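Local coordinates for protein peptide chain release factor 2 (Thermus thermophilus, PDB 2IHR) that recognises the stop codons UGA and UAA on the ribosome and directs release of the finished peptide, ending translation, at residues G126-D131 with S193-S198; A112-I117 with E213-V218; T256-T261 with A281-L286; L189-P194 with Y314-N319. All coordinates share one frame; numbering follows the deposited sequence.

Interaction 1 (G126-D131 with S193-S198)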
loop_
_atom_site.group_PDB
_atom_site.type_symbol
_atom_site.label_atom_id
_atom_site.label_comp_id
_atom_site.label_asym_id
_atom_site.label_seq_id
_atom_site.Cartn_x
_atom_site.Cartn_y
_atom_site.Cartn_z
ATOM N N GLY A 126 25.788 7.913 0.426
ATOM C CA GLY A 126 26.459 8.320 -0.803
ATOM C C GLY A 126 26.130 7.484 -2.019
ATOM O O GLY A 126 24.966 7.245 -2.283
ATOM N N THR A 127 27.117 7.018 -2.768
ATOM C CA THR A 127 26.772 6.235 -3.941
ATOM C C THR A 127 26.055 4.961 -3.524
ATOM O O THR A 127 25.152 4.486 -4.242
ATOM C CB THR A 127 27.999 5.844 -4.747
ATOM O OG1 THR A 127 28.892 6.956 -4.800
ATOM C CG2 THR A 127 27.587 5.440 -6.177
ATOM N N GLU A 128 26.467 4.408 -2.372
ATOM C CA GLU A 128 25.856 3.193 -1.847
ATOM C C GLU A 128 24.351 3.399 -1.709
ATOM O O GLU A 128 23.560 2.504 -2.049
ATOM C CB GLU A 128 26.438 2.832 -0.481
ATOM C CG GLU A 128 27.333 1.599 -0.441
ATOM C CD GLU A 128 26.607 0.249 -0.663
ATOM O OE1 GLU A 128 26.502 -0.190 -1.842
ATOM O OE2 GLU A 128 26.154 -0.375 0.335
ATOM N N ALA A 129 23.942 4.574 -1.228
ATOM C CA ALA A 129 22.511 4.820 -1.085
ATOM C C ALA A 129 21.700 4.909 -2.406
ATOM O O ALA A 129 20.492 4.644 -2.433
ATOM C CB ALA A 129 22.275 6.079 -0.225
ATOM N N CYS A 130 22.345 5.277 -3.497
ATOM C CA CYS A 130 21.626 5.397 -4.758
ATOM C C CYS A 130 21.394 4.001 -5.323
ATOM O O CYS A 130 20.341 3.713 -5.900
ATOM C CB CYS A 130 22.416 6.258 -5.781
ATOM S SG CYS A 130 22.806 7.968 -5.262
ATOM N N ASP A 131 22.391 3.148 -5.150
ATOM C CA ASP A 131 22.309 1.775 -5.612
ATOM C C ASP A 131 21.182 1.092 -4.818
ATOM O O ASP A 131 20.313 0.417 -5.392
ATOM C CB ASP A 131 23.675 1.099 -5.390
ATOM C CG ASP A 131 23.777 -0.286 -6.035
ATOM O OD1 ASP A 131 23.228 -0.490 -7.145
ATOM O OD2 ASP A 131 24.437 -1.168 -5.423
ATOM N N SER A 193 30.393 -2.138 0.400
ATOM C CA SER A 193 30.082 -1.448 -0.852
ATOM C C SER A 193 30.868 -1.852 -2.088
ATOM O O SER A 193 32.089 -1.968 -2.038
ATOM C CB SER A 193 30.249 0.071 -0.654
ATOM O OG SER A 193 30.092 0.811 -1.867
ATOM N N PRO A 194 30.175 -2.086 -3.222
ATOM C CA PRO A 194 30.969 -2.448 -4.401
ATOM C C PRO A 194 31.870 -1.262 -4.752
ATOM O O PRO A 194 32.948 -1.436 -5.293
ATOM C CB PRO A 194 29.917 -2.711 -5.486
ATOM C CG PRO A 194 28.658 -1.984 -4.995
ATOM C CD PRO A 194 28.729 -2.195 -3.489
ATOM N N PHE A 195 31.431 -0.061 -4.390
ATOM C CA PHE A 195 32.165 1.173 -4.667
ATOM C C PHE A 195 33.395 1.508 -3.797
ATOM O O PHE A 195 34.142 2.424 -4.128
ATOM C CB PHE A 195 31.166 2.317 -4.642
ATOM C CG PHE A 195 29.945 2.026 -5.438
ATOM C CD1 PHE A 195 30.059 1.632 -6.778
ATOM C CD2 PHE A 195 28.685 2.040 -4.845
ATOM C CE1 PHE A 195 28.944 1.252 -7.513
ATOM C CE2 PHE A 195 27.551 1.659 -5.574
ATOM C CZ PHE A 195 27.689 1.262 -6.913
ATOM N N ASP A 196 33.600 0.781 -2.697
ATOM C CA ASP A 196 34.748 0.994 -1.808
ATOM C C ASP A 196 35.614 -0.258 -1.819
ATOM O O ASP A 196 35.163 -1.329 -1.430
ATOM C CB ASP A 196 34.304 1.313 -0.362
ATOM C CG ASP A 196 35.444 1.180 0.663
ATOM O OD1 ASP A 196 36.585 0.874 0.266
ATOM O OD2 ASP A 196 35.207 1.372 1.883
ATOM N N ALA A 197 36.862 -0.092 -2.258
ATOM C CA ALA A 197 37.827 -1.178 -2.353
ATOM C C ALA A 197 38.047 -1.973 -1.068
ATOM O O ALA A 197 38.220 -3.194 -1.127
ATOM C CB ALA A 197 39.152 -0.640 -2.872
ATOM N N SER A 198 38.073 -1.320 0.092
ATOM C CA SER A 198 38.256 -2.095 1.327
ATOM C C SER A 198 36.931 -2.795 1.592
ATOM O O SER A 198 35.860 -2.185 1.473
ATOM C CB SER A 198 38.627 -1.197 2.518
ATOM O OG SER A 198 37.643 -0.193 2.768
#

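Interaction 2 (A112-I117 with E213-V218)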
loop_
_atom_site.group_PDB
_atom_site.type_symbol
_atom_site.label_atom_id
_atom_site.label_comp_id
_atom_site.label_asym_id
_atom_site.label_seq_id
_atom_site.Cartn_x
_atom_site.Cartn_y
_atom_site.Cartn_z
ATOM N N ALA A 112 -7.473 1.403 0.961
ATOM C CA ALA A 112 -6.752 0.162 0.826
ATOM C C ALA A 112 -6.947 -0.437 -0.568
ATOM O O ALA A 112 -6.054 -1.078 -1.133
ATOM C CB ALA A 112 -7.263 -0.790 1.858
ATOM N N GLU A 113 -8.136 -0.223 -1.102
ATOM C CA GLU A 113 -8.541 -0.700 -2.413
ATOM C C GLU A 113 -7.848 0.017 -3.595
ATOM O O GLU A 113 -7.584 -0.573 -4.657
ATOM C CB GLU A 113 -10.038 -0.483 -2.491
ATOM C CG GLU A 113 -10.413 0.781 -1.715
ATOM C CD GLU A 113 -11.706 1.397 -2.177
ATOM O OE1 GLU A 113 -12.152 1.053 -3.297
ATOM O OE2 GLU A 113 -12.267 2.234 -1.431
ATOM N N LYS A 114 -7.570 1.301 -3.410
ATOM C CA LYS A 114 -6.970 2.111 -4.464
ATOM C C LYS A 114 -5.563 1.763 -4.929
ATOM O O LYS A 114 -4.781 1.133 -4.218
ATOM C CB LYS A 114 -7.018 3.603 -4.077
ATOM C CG LYS A 114 -8.167 4.399 -4.733
ATOM C CD LYS A 114 -9.456 4.402 -3.895
ATOM C CE LYS A 114 -10.615 5.113 -4.612
ATOM N NZ LYS A 114 -11.690 5.571 -3.671
ATOM N N ASN A 115 -5.245 2.186 -6.142
ATOM C CA ASN A 115 -3.923 1.954 -6.667
ATOM C C ASN A 115 -2.958 2.741 -5.828
ATOM O O ASN A 115 -3.370 3.591 -5.039
ATOM C CB ASN A 115 -3.865 2.347 -8.118
ATOM C CG ASN A 115 -4.764 1.484 -8.946
ATOM O OD1 ASN A 115 -4.798 1.590 -10.161
ATOM N ND2 ASN A 115 -5.513 0.603 -8.276
ATOM N N ALA A 116 -1.672 2.455 -5.989
ATOM C CA ALA A 116 -0.677 3.087 -5.158
ATOM C C ALA A 116 0.391 3.916 -5.855
ATOM O O ALA A 116 0.828 3.612 -6.988
ATOM C CB ALA A 116 -0.038 2.013 -4.301
ATOM N N ILE A 117 0.774 4.997 -5.169
ATOM C CA ILE A 117 1.827 5.914 -5.617
ATOM C C ILE A 117 2.933 5.734 -4.583
ATOM O O ILE A 117 2.804 6.175 -3.426
ATOM C CB ILE A 117 1.386 7.372 -5.579
ATOM C CG1 ILE A 117 0.145 7.556 -6.454
ATOM C CG2 ILE A 117 2.557 8.274 -6.021
ATOM C CD1 ILE A 117 -0.609 8.853 -6.201
ATOM N N GLU A 213 -3.800 6.668 -4.818
ATOM C CA GLU A 213 -4.336 7.399 -5.979
ATOM C C GLU A 213 -5.858 7.232 -5.900
ATOM O O GLU A 213 -6.436 6.217 -6.333
ATOM C CB GLU A 213 -3.873 6.839 -7.323
ATOM C CG GLU A 213 -4.998 6.898 -8.376
ATOM C CD GLU A 213 -4.536 6.629 -9.792
ATOM O OE1 GLU A 213 -4.719 5.482 -10.298
ATOM O OE2 GLU A 213 -3.989 7.588 -10.393
ATOM N N VAL A 214 -6.485 8.248 -5.328
ATOM C CA VAL A 214 -7.923 8.333 -5.115
ATOM C C VAL A 214 -8.775 8.603 -6.370
ATOM O O VAL A 214 -8.280 8.582 -7.514
ATOM C CB VAL A 214 -8.187 9.418 -4.104
ATOM C CG1 VAL A 214 -7.447 9.111 -2.789
ATOM C CG2 VAL A 214 -7.688 10.706 -4.662
ATOM N N ASP A 215 -10.042 8.928 -6.143
ATOM C CA ASP A 215 -10.972 9.092 -7.245
ATOM C C ASP A 215 -11.276 10.425 -7.908
ATOM O O ASP A 215 -12.343 10.574 -8.502
ATOM C CB ASP A 215 -12.283 8.396 -6.866
ATOM C CG ASP A 215 -12.398 8.128 -5.366
ATOM O OD1 ASP A 215 -11.398 8.230 -4.609
ATOM O OD2 ASP A 215 -13.507 7.781 -4.930
ATOM N N GLU A 216 -10.346 11.371 -7.826
ATOM C CA GLU A 216 -10.465 12.685 -8.466
ATOM C C GLU A 216 -11.748 13.480 -8.278
ATOM O O GLU A 216 -11.786 14.674 -8.583
ATOM C CB GLU A 216 -10.160 12.542 -9.974
ATOM C CG GLU A 216 -11.164 11.757 -10.806
ATOM C CD GLU A 216 -10.737 11.601 -12.253
ATOM O OE1 GLU A 216 -10.456 10.459 -12.694
ATOM O OE2 GLU A 216 -10.674 12.632 -12.948
ATOM N N GLU A 217 -12.796 12.792 -7.836
ATOM C CA GLU A 217 -14.091 13.397 -7.581
ATOM C C GLU A 217 -13.951 13.902 -6.164
ATOM O O GLU A 217 -14.452 14.986 -5.808
ATOM C CB GLU A 217 -15.226 12.363 -7.617
ATOM C CG GLU A 217 -15.745 12.048 -9.004
ATOM C CD GLU A 217 -14.833 11.105 -9.779
ATOM O OE1 GLU A 217 -14.192 11.532 -10.765
ATOM O OE2 GLU A 217 -14.760 9.923 -9.394
ATOM N N VAL A 218 -13.265 13.108 -5.354
ATOM C CA VAL A 218 -13.050 13.454 -3.963
ATOM C C VAL A 218 -11.846 14.373 -3.824
ATOM O O VAL A 218 -11.541 14.863 -2.734
ATOM C CB VAL A 218 -12.852 12.187 -3.141
ATOM C CG1 VAL A 218 -12.548 12.540 -1.697
ATOM C CG2 VAL A 218 -14.122 11.330 -3.230
#

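Interaction 3 (T256-T261 with A281-L286)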
loop_
_atom_site.group_PDB
_atom_site.type_symbol
_atom_site.label_atom_id
_atom_site.label_comp_id
_atom_site.label_asym_id
_atom_site.label_seq_id
_atom_site.Cartn_x
_atom_site.Cartn_y
_atom_site.Cartn_z
ATOM N N THR A 256 1.716 25.617 -2.653
ATOM C CA THR A 256 2.453 24.693 -1.787
ATOM C C THR A 256 3.909 24.458 -2.130
ATOM O O THR A 256 4.715 24.219 -1.250
ATOM C CB THR A 256 1.842 23.326 -1.825
ATOM O OG1 THR A 256 2.091 22.773 -3.124
ATOM C CG2 THR A 256 0.326 23.384 -1.564
ATOM N N GLY A 257 4.248 24.491 -3.411
ATOM C CA GLY A 257 5.624 24.233 -3.790
ATOM C C GLY A 257 5.715 22.772 -4.176
ATOM O O GLY A 257 6.755 22.298 -4.644
ATOM N N ILE A 258 4.614 22.051 -3.956
ATOM C CA ILE A 258 4.553 20.648 -4.322
ATOM C C ILE A 258 4.828 20.594 -5.824
ATOM O O ILE A 258 4.310 21.405 -6.581
ATOM C CB ILE A 258 3.150 20.046 -4.012
ATOM C CG1 ILE A 258 2.954 20.000 -2.501
ATOM C CG2 ILE A 258 3.001 18.627 -4.609
ATOM C CD1 ILE A 258 1.710 19.271 -2.059
ATOM N N THR A 259 5.672 19.671 -6.260
ATOM C CA THR A 259 5.937 19.576 -7.680
ATOM C C THR A 259 5.966 18.118 -8.118
ATOM O O THR A 259 6.378 17.243 -7.363
ATOM C CB THR A 259 7.248 20.304 -8.058
ATOM O OG1 THR A 259 8.248 19.361 -8.457
ATOM C CG2 THR A 259 7.759 21.117 -6.884
ATOM N N VAL A 260 5.501 17.874 -9.340
ATOM C CA VAL A 260 5.430 16.540 -9.923
ATOM C C VAL A 260 5.950 16.557 -11.360
ATOM O O VAL A 260 5.451 17.312 -12.187
ATOM C CB VAL A 260 3.966 16.029 -9.988
ATOM C CG1 VAL A 260 3.916 14.637 -10.609
ATOM C CG2 VAL A 260 3.317 16.055 -8.615
ATOM N N THR A 261 6.940 15.712 -11.647
ATOM C CA THR A 261 7.521 15.588 -12.976
ATOM C C THR A 261 7.071 14.243 -13.571
ATOM O O THR A 261 6.822 13.297 -12.839
ATOM C CB THR A 261 9.001 15.687 -12.864
ATOM O OG1 THR A 261 9.305 16.840 -12.063
ATOM C CG2 THR A 261 9.621 15.817 -14.244
ATOM N N ALA A 281 -3.482 13.918 -5.785
ATOM C CA ALA A 281 -3.413 12.934 -4.704
ATOM C C ALA A 281 -2.436 13.269 -3.574
ATOM O O ALA A 281 -2.605 12.814 -2.445
ATOM C CB ALA A 281 -3.066 11.621 -5.280
ATOM N N ARG A 282 -1.400 14.036 -3.886
ATOM C CA ARG A 282 -0.430 14.431 -2.879
ATOM C C ARG A 282 -0.982 15.565 -2.015
ATOM O O ARG A 282 -0.659 15.687 -0.837
ATOM C CB ARG A 282 0.858 14.859 -3.557
ATOM C CG ARG A 282 1.608 13.711 -4.205
ATOM C CD ARG A 282 2.972 14.152 -4.649
ATOM N NE ARG A 282 3.591 14.791 -3.512
ATOM C CZ ARG A 282 4.691 15.527 -3.566
ATOM N NH1 ARG A 282 5.342 15.746 -4.711
ATOM N NH2 ARG A 282 5.139 16.042 -2.435
ATOM N N LEU A 283 -1.816 16.399 -2.627
ATOM C CA LEU A 283 -2.443 17.508 -1.932
ATOM C C LEU A 283 -3.489 16.889 -1.023
ATOM O O LEU A 283 -3.644 17.282 0.130
ATOM C CB LEU A 283 -3.098 18.433 -2.951
ATOM C CG LEU A 283 -2.119 19.200 -3.846
ATOM C CD1 LEU A 283 -2.823 19.795 -5.067
ATOM C CD2 LEU A 283 -1.459 20.281 -2.987
ATOM N N TYR A 284 -4.203 15.910 -1.559
ATOM C CA TYR A 284 -5.224 15.189 -0.815
ATOM C C TYR A 284 -4.623 14.563 0.450
ATOM O O TYR A 284 -5.272 14.433 1.489
ATOM C CB TYR A 284 -5.779 14.072 -1.684
ATOM C CG TYR A 284 -6.845 13.278 -0.993
ATOM C CD1 TYR A 284 -8.135 13.793 -0.832
ATOM C CD2 TYR A 284 -6.583 12.016 -0.500
ATOM C CE1 TYR A 284 -9.141 13.055 -0.197
ATOM C CE2 TYR A 284 -7.587 11.268 0.144
ATOM C CZ TYR A 284 -8.856 11.797 0.280
ATOM O OH TYR A 284 -9.839 11.044 0.834
ATOM N N GLU A 285 -3.373 14.143 0.308
ATOM C CA GLU A 285 -2.614 13.526 1.366
ATOM C C GLU A 285 -2.163 14.645 2.278
ATOM O O GLU A 285 -2.249 14.506 3.493
ATOM C CB GLU A 285 -1.419 12.772 0.759
ATOM C CG GLU A 285 -0.316 12.323 1.733
ATOM C CD GLU A 285 -0.803 11.399 2.841
ATOM O OE1 GLU A 285 -1.962 10.915 2.751
ATOM O OE2 GLU A 285 -0.014 11.161 3.792
ATOM N N LEU A 286 -1.690 15.754 1.705
ATOM C CA LEU A 286 -1.273 16.890 2.524
ATOM C C LEU A 286 -2.445 17.318 3.438
ATOM O O LEU A 286 -2.234 17.714 4.597
ATOM C CB LEU A 286 -0.828 18.056 1.653
ATOM C CG LEU A 286 0.324 18.860 2.294
ATOM C CD1 LEU A 286 0.905 19.824 1.274
ATOM C CD2 LEU A 286 -0.153 19.631 3.533
#

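Interaction 4 (L189-P194 with Y314-N319)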
loop_
_atom_site.group_PDB
_atom_site.type_symbol
_atom_site.label_atom_id
_atom_site.label_comp_id
_atom_site.label_asym_id
_atom_site.label_seq_id
_atom_site.Cartn_x
_atom_site.Cartn_y
_atom_site.Cartn_z
ATOM N N LEU A 189 20.272 -0.741 4.735
ATOM C CA LEU A 189 21.113 -1.709 4.052
ATOM C C LEU A 189 22.502 -1.818 4.645
ATOM O O LEU A 189 23.196 -0.835 4.825
ATOM C CB LEU A 189 21.246 -1.321 2.575
ATOM C CG LEU A 189 21.641 -2.368 1.489
ATOM C CD1 LEU A 189 23.011 -2.034 0.965
ATOM C CD2 LEU A 189 21.571 -3.768 1.998
ATOM N N VAL A 190 22.907 -3.033 4.942
ATOM C CA VAL A 190 24.225 -3.286 5.485
ATOM C C VAL A 190 24.939 -4.350 4.654
ATOM O O VAL A 190 24.405 -5.459 4.422
ATOM C CB VAL A 190 24.124 -3.789 6.915
ATOM C CG1 VAL A 190 25.483 -3.783 7.546
ATOM C CG2 VAL A 190 23.116 -2.943 7.682
ATOM N N ARG A 191 26.133 -3.991 4.195
ATOM C CA ARG A 191 26.992 -4.875 3.399
ATOM C C ARG A 191 28.191 -4.077 2.991
ATOM O O ARG A 191 28.241 -2.857 3.193
ATOM C CB ARG A 191 26.316 -5.325 2.097
ATOM C CG ARG A 191 26.136 -4.188 1.126
ATOM C CD ARG A 191 25.659 -4.605 -0.248
ATOM N NE ARG A 191 25.620 -3.417 -1.090
ATOM C CZ ARG A 191 25.105 -3.377 -2.309
ATOM N NH1 ARG A 191 24.569 -4.480 -2.836
ATOM N NH2 ARG A 191 25.155 -2.240 -3.012
ATOM N N PRO A 192 29.197 -4.760 2.455
ATOM C CA PRO A 192 30.380 -4.013 2.008
ATOM C C PRO A 192 30.044 -3.406 0.603
ATOM O O PRO A 192 29.464 -4.074 -0.273
ATOM C CB PRO A 192 31.488 -5.079 1.996
ATOM C CG PRO A 192 30.723 -6.429 1.901
ATOM C CD PRO A 192 29.529 -6.160 2.793
ATOM N N SER A 193 30.393 -2.138 0.400
ATOM C CA SER A 193 30.082 -1.448 -0.852
ATOM C C SER A 193 30.868 -1.852 -2.088
ATOM O O SER A 193 32.089 -1.968 -2.038
ATOM C CB SER A 193 30.249 0.071 -0.654
ATOM O OG SER A 193 30.092 0.811 -1.867
ATOM N N PRO A 194 30.175 -2.086 -3.222
ATOM C CA PRO A 194 30.969 -2.448 -4.401
ATOM C C PRO A 194 31.870 -1.262 -4.752
ATOM O O PRO A 194 32.948 -1.436 -5.293
ATOM C CB PRO A 194 29.917 -2.711 -5.486
ATOM C CG PRO A 194 28.658 -1.984 -4.995
ATOM C CD PRO A 194 28.729 -2.195 -3.489
ATOM N N TYR A 314 18.067 -4.896 6.023
ATOM C CA TYR A 314 18.514 -5.886 5.062
ATOM C C TYR A 314 19.994 -6.045 5.200
ATOM O O TYR A 314 20.753 -5.385 4.512
ATOM C CB TYR A 314 18.193 -5.428 3.653
ATOM C CG TYR A 314 16.739 -5.116 3.408
ATOM C CD1 TYR A 314 16.125 -4.008 4.031
ATOM C CD2 TYR A 314 15.976 -5.888 2.505
ATOM C CE1 TYR A 314 14.806 -3.660 3.767
ATOM C CE2 TYR A 314 14.646 -5.546 2.223
ATOM C CZ TYR A 314 14.087 -4.433 2.848
ATOM O OH TYR A 314 12.838 -4.031 2.487
ATOM N N VAL A 315 20.436 -6.936 6.064
ATOM C CA VAL A 315 21.869 -7.019 6.228
ATOM C C VAL A 315 22.366 -8.291 5.595
ATOM O O VAL A 315 22.269 -9.376 6.147
ATOM C CB VAL A 315 22.287 -6.790 7.749
ATOM C CG1 VAL A 315 21.183 -7.141 8.633
ATOM C CG2 VAL A 315 23.573 -7.546 8.096
ATOM N N LEU A 316 22.920 -8.066 4.408
ATOM C CA LEU A 316 23.390 -9.063 3.485
ATOM C C LEU A 316 24.612 -9.917 3.733
ATOM O O LEU A 316 24.630 -11.063 3.309
ATOM C CB LEU A 316 23.473 -8.391 2.119
ATOM C CG LEU A 316 22.257 -7.477 1.775
ATOM C CD1 LEU A 316 22.347 -7.141 0.325
ATOM C CD2 LEU A 316 20.846 -8.091 2.045
ATOM N N ASP A 317 25.631 -9.401 4.395
ATOM C CA ASP A 317 26.805 -10.225 4.677
ATOM C C ASP A 317 26.526 -11.210 5.797
ATOM O O ASP A 317 27.367 -12.049 6.102
ATOM C CB ASP A 317 27.984 -9.364 5.098
ATOM C CG ASP A 317 27.555 -8.221 5.977
ATOM O OD1 ASP A 317 26.803 -8.453 6.955
ATOM O OD2 ASP A 317 27.958 -7.085 5.683
ATOM N N LYS A 318 25.369 -11.095 6.434
ATOM C CA LYS A 318 25.009 -11.996 7.520
ATOM C C LYS A 318 23.702 -12.683 7.150
ATOM O O LYS A 318 23.074 -13.338 7.961
ATOM C CB LYS A 318 24.901 -11.209 8.847
ATOM C CG LYS A 318 26.277 -10.774 9.349
ATOM C CD LYS A 318 26.240 -9.507 10.197
ATOM C CE LYS A 318 27.145 -9.607 11.440
ATOM N NZ LYS A 318 26.430 -10.283 12.611
ATOM N N ASN A 319 23.265 -12.471 5.918
ATOM C CA ASN A 319 22.089 -13.140 5.372
ATOM C C ASN A 319 20.748 -13.170 6.032
ATOM O O ASN A 319 20.154 -14.236 6.190
ATOM C CB ASN A 319 22.429 -14.599 5.050
ATOM C CG ASN A 319 23.412 -14.728 3.935
ATOM O OD1 ASN A 319 23.765 -15.832 3.539
ATOM N ND2 ASN A 319 23.865 -13.595 3.408
#

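Interaction 1 (G126-D131 with S193-S198)
S193, P194 and F195 form the SPF tripeptide, the codon-reading motif of bacterial RF2. Here it rests against the first turn of helix 127-145, where T127, E128 and D131 meet it. S193 to D196 is a type I beta turn, and D196 N bonds back to S193 O. The F195 ring is the main carrier of the contact. T127 CG2 lies over one face in a CH-pi contact, 4.0 Å from the F195 ring centroid and 20° off the normal. P194 CG covers the opposite face, 3.8 Å above the plane of the F195 ring. D131 CB comes at the ring edge, in plane, with F195 CE2 3.9 Å away. E128 meets the start of the motif with its aliphatic part. E128 CG lies 3.2 Å from S193 OG. The bend at chi2 (-69°) then carries the carboxylate past P194, with E128 OE1 3.4 Å from P194 CD. S193 OG accepts a weak bond of 3.0 Å from F195 N. After the turn, D196 OD1 accepts from S198 N, an Asx turn, and from S198 OG on the same face of the carboxylate. No hydrogen bond crosses between the segments. The carboxylates of E128 and D131 are both engaged by R191 in salt bridges. The tripeptide is therefore seated by van der Waals contacts, and the charge of the two acids is probably largely balanced by R191.

Interaction 2 (A112-I117 with E213-V218)
The flat ends of N115 and E213 lie side by side and point the same way, the amide and carboxylate planes 35° apart. The nearest oxygens, N115 OD1 and E213 OE1, stay 3.9 Å apart, and no hydrogen bond joins the two groups. N115 CB lies at a similar distance from E213 OE1. K172 touches N115 and K277 touches E213. The backbones of the two residues are joined directly. E213 N donates to N115 O at 3.1 Å, nearly straight at 163°, coming from above the carbonyl plane. This is where strand 115-122 meets the end of strand 201-213 in the mixed sheet, just before the chain leaves toward the domain that carries the GGQ motif. I117 closes one side, its CD1 4.0 Å from E213 CB. K114 follows the departing chain. K114 CG lies 3.0 Å from E213 O, and the bend beyond it at chi2 (90°) sends the amine on toward D215. K114 NZ forms a salt bridge with D215 OD1 at 2.8 Å, though the hydrogen bond within it is weak, and D215 OD2 is 3.1 Å from the same K114 NZ. Were K114 an alanine, the D215 carboxylate would probably be left without this cation, and E213 O without the methylene group beside it. Between these two segments, one backbone bond and one charge pair hold the chain as it leaves the sheet.

Interaction 3 (T256-T261 with A281-L286)
A methyl group sits on an arginine: I258 CG2 lies over the centre of the R282 guanidinium, 3.6 Å above its plane. The two side chains slide past each other in opposite directions. T259 O is near the edge of the same group, 3.2 Å from R282 NH1, but the angle is too poor for a hydrogen bond. The R282 chain bends at chi3 (51°), which helps bring the flat head under I258 CG2. R282 also touches I211 of strand 201-213. With an alanine at R282, I258 CG2 would probably lose the flat surface beneath it and a gap would open between helix and strand. The contact belongs to the GGQ-bearing domain of the release factor. There strand 258-262 is an outermost strand of a three-stranded antiparallel sheet, and helix 268-294 packs on it. The two run nearly antiparallel, with local axes 9.9 Å apart at an angle of 152°. The other branch of I258 touches the helix. I258 CD1 meets L283 CD2 at 3.5 Å and L286 CD1 at the same distance. L279, one turn earlier, also touches I258. T256 extends this patch, with its CG2 3.9 Å from L283 CD2. T256 OG1 accepts from I258 N at 2.8 Å, an ST turn leading into the strand, and also bonds to H253 O.

Interaction 4 (L189-P194 with Y314-N319)
V190 N donates to Y314 O at 3.2 Å, almost straight at 174°, and L316 N returns a bond to V190 O at 3.0 Å, nearly along the C=O axis. These two bonds pair strands 185-190 and 312-315 in parallel. They lie in the large mixed sheet of the codon-reading part of the factor, and the pairing brings the C-terminal region into it. V315 CA adds a CA-H...O contact to V190 O. R191 and D317 follow, where the chains leave the sheet. Their charged ends turn to other residues: the R191 guanidinium to the acids of helix 127-145, and D317 to R201 in a salt bridge. The Y314 hydroxyl is bonded to R312 and H187, and its ring meets W132 edge to face. Outward from the bonds lie the apolar contacts. V190 and V315 stand side by side and point the same way, V190 CB 3.6 Å from V315 CB. L189 and Y314 share the other face of the pair. L189 carries its CG anti to the backbone N (chi1 -158°), and its CD2 branch reaches to the neighbouring strand. That methyl lies 3.1 Å from Y314 O and 3.8 Å from L316 CG, and the L189 and L316 side chains cross at about a right angle. P333 touches L316 as well. Past the last bridge, D317 CG sits between the backbone N and the carbonyl carbon (chi1 39°). D317 OD2 thereby comes 3.3 Å from R191 CA and 3.4 Å from P192 CD.

Interactions 1 and 4 are neighbours, with centres about 11 Å apart. They share S193 and P194, and R191 connects the two contacts. Both lie at the loop with the codon-reading tripeptide that follows strand 185-190. Interaction 2 joins two strands of the mixed sheet about 36 Å from interaction 4, between centres. It touches interaction 3, with centres about 14 Å apart, where V214 and V218 meet Y284 and I117 meets A281. Along the chain, interaction 1 falls between the two segments of interaction 2. Interaction 3 falls between those of interaction 4. The chain thus leaves the sheet, builds the GGQ-bearing domain, and returns to add strand 312-315.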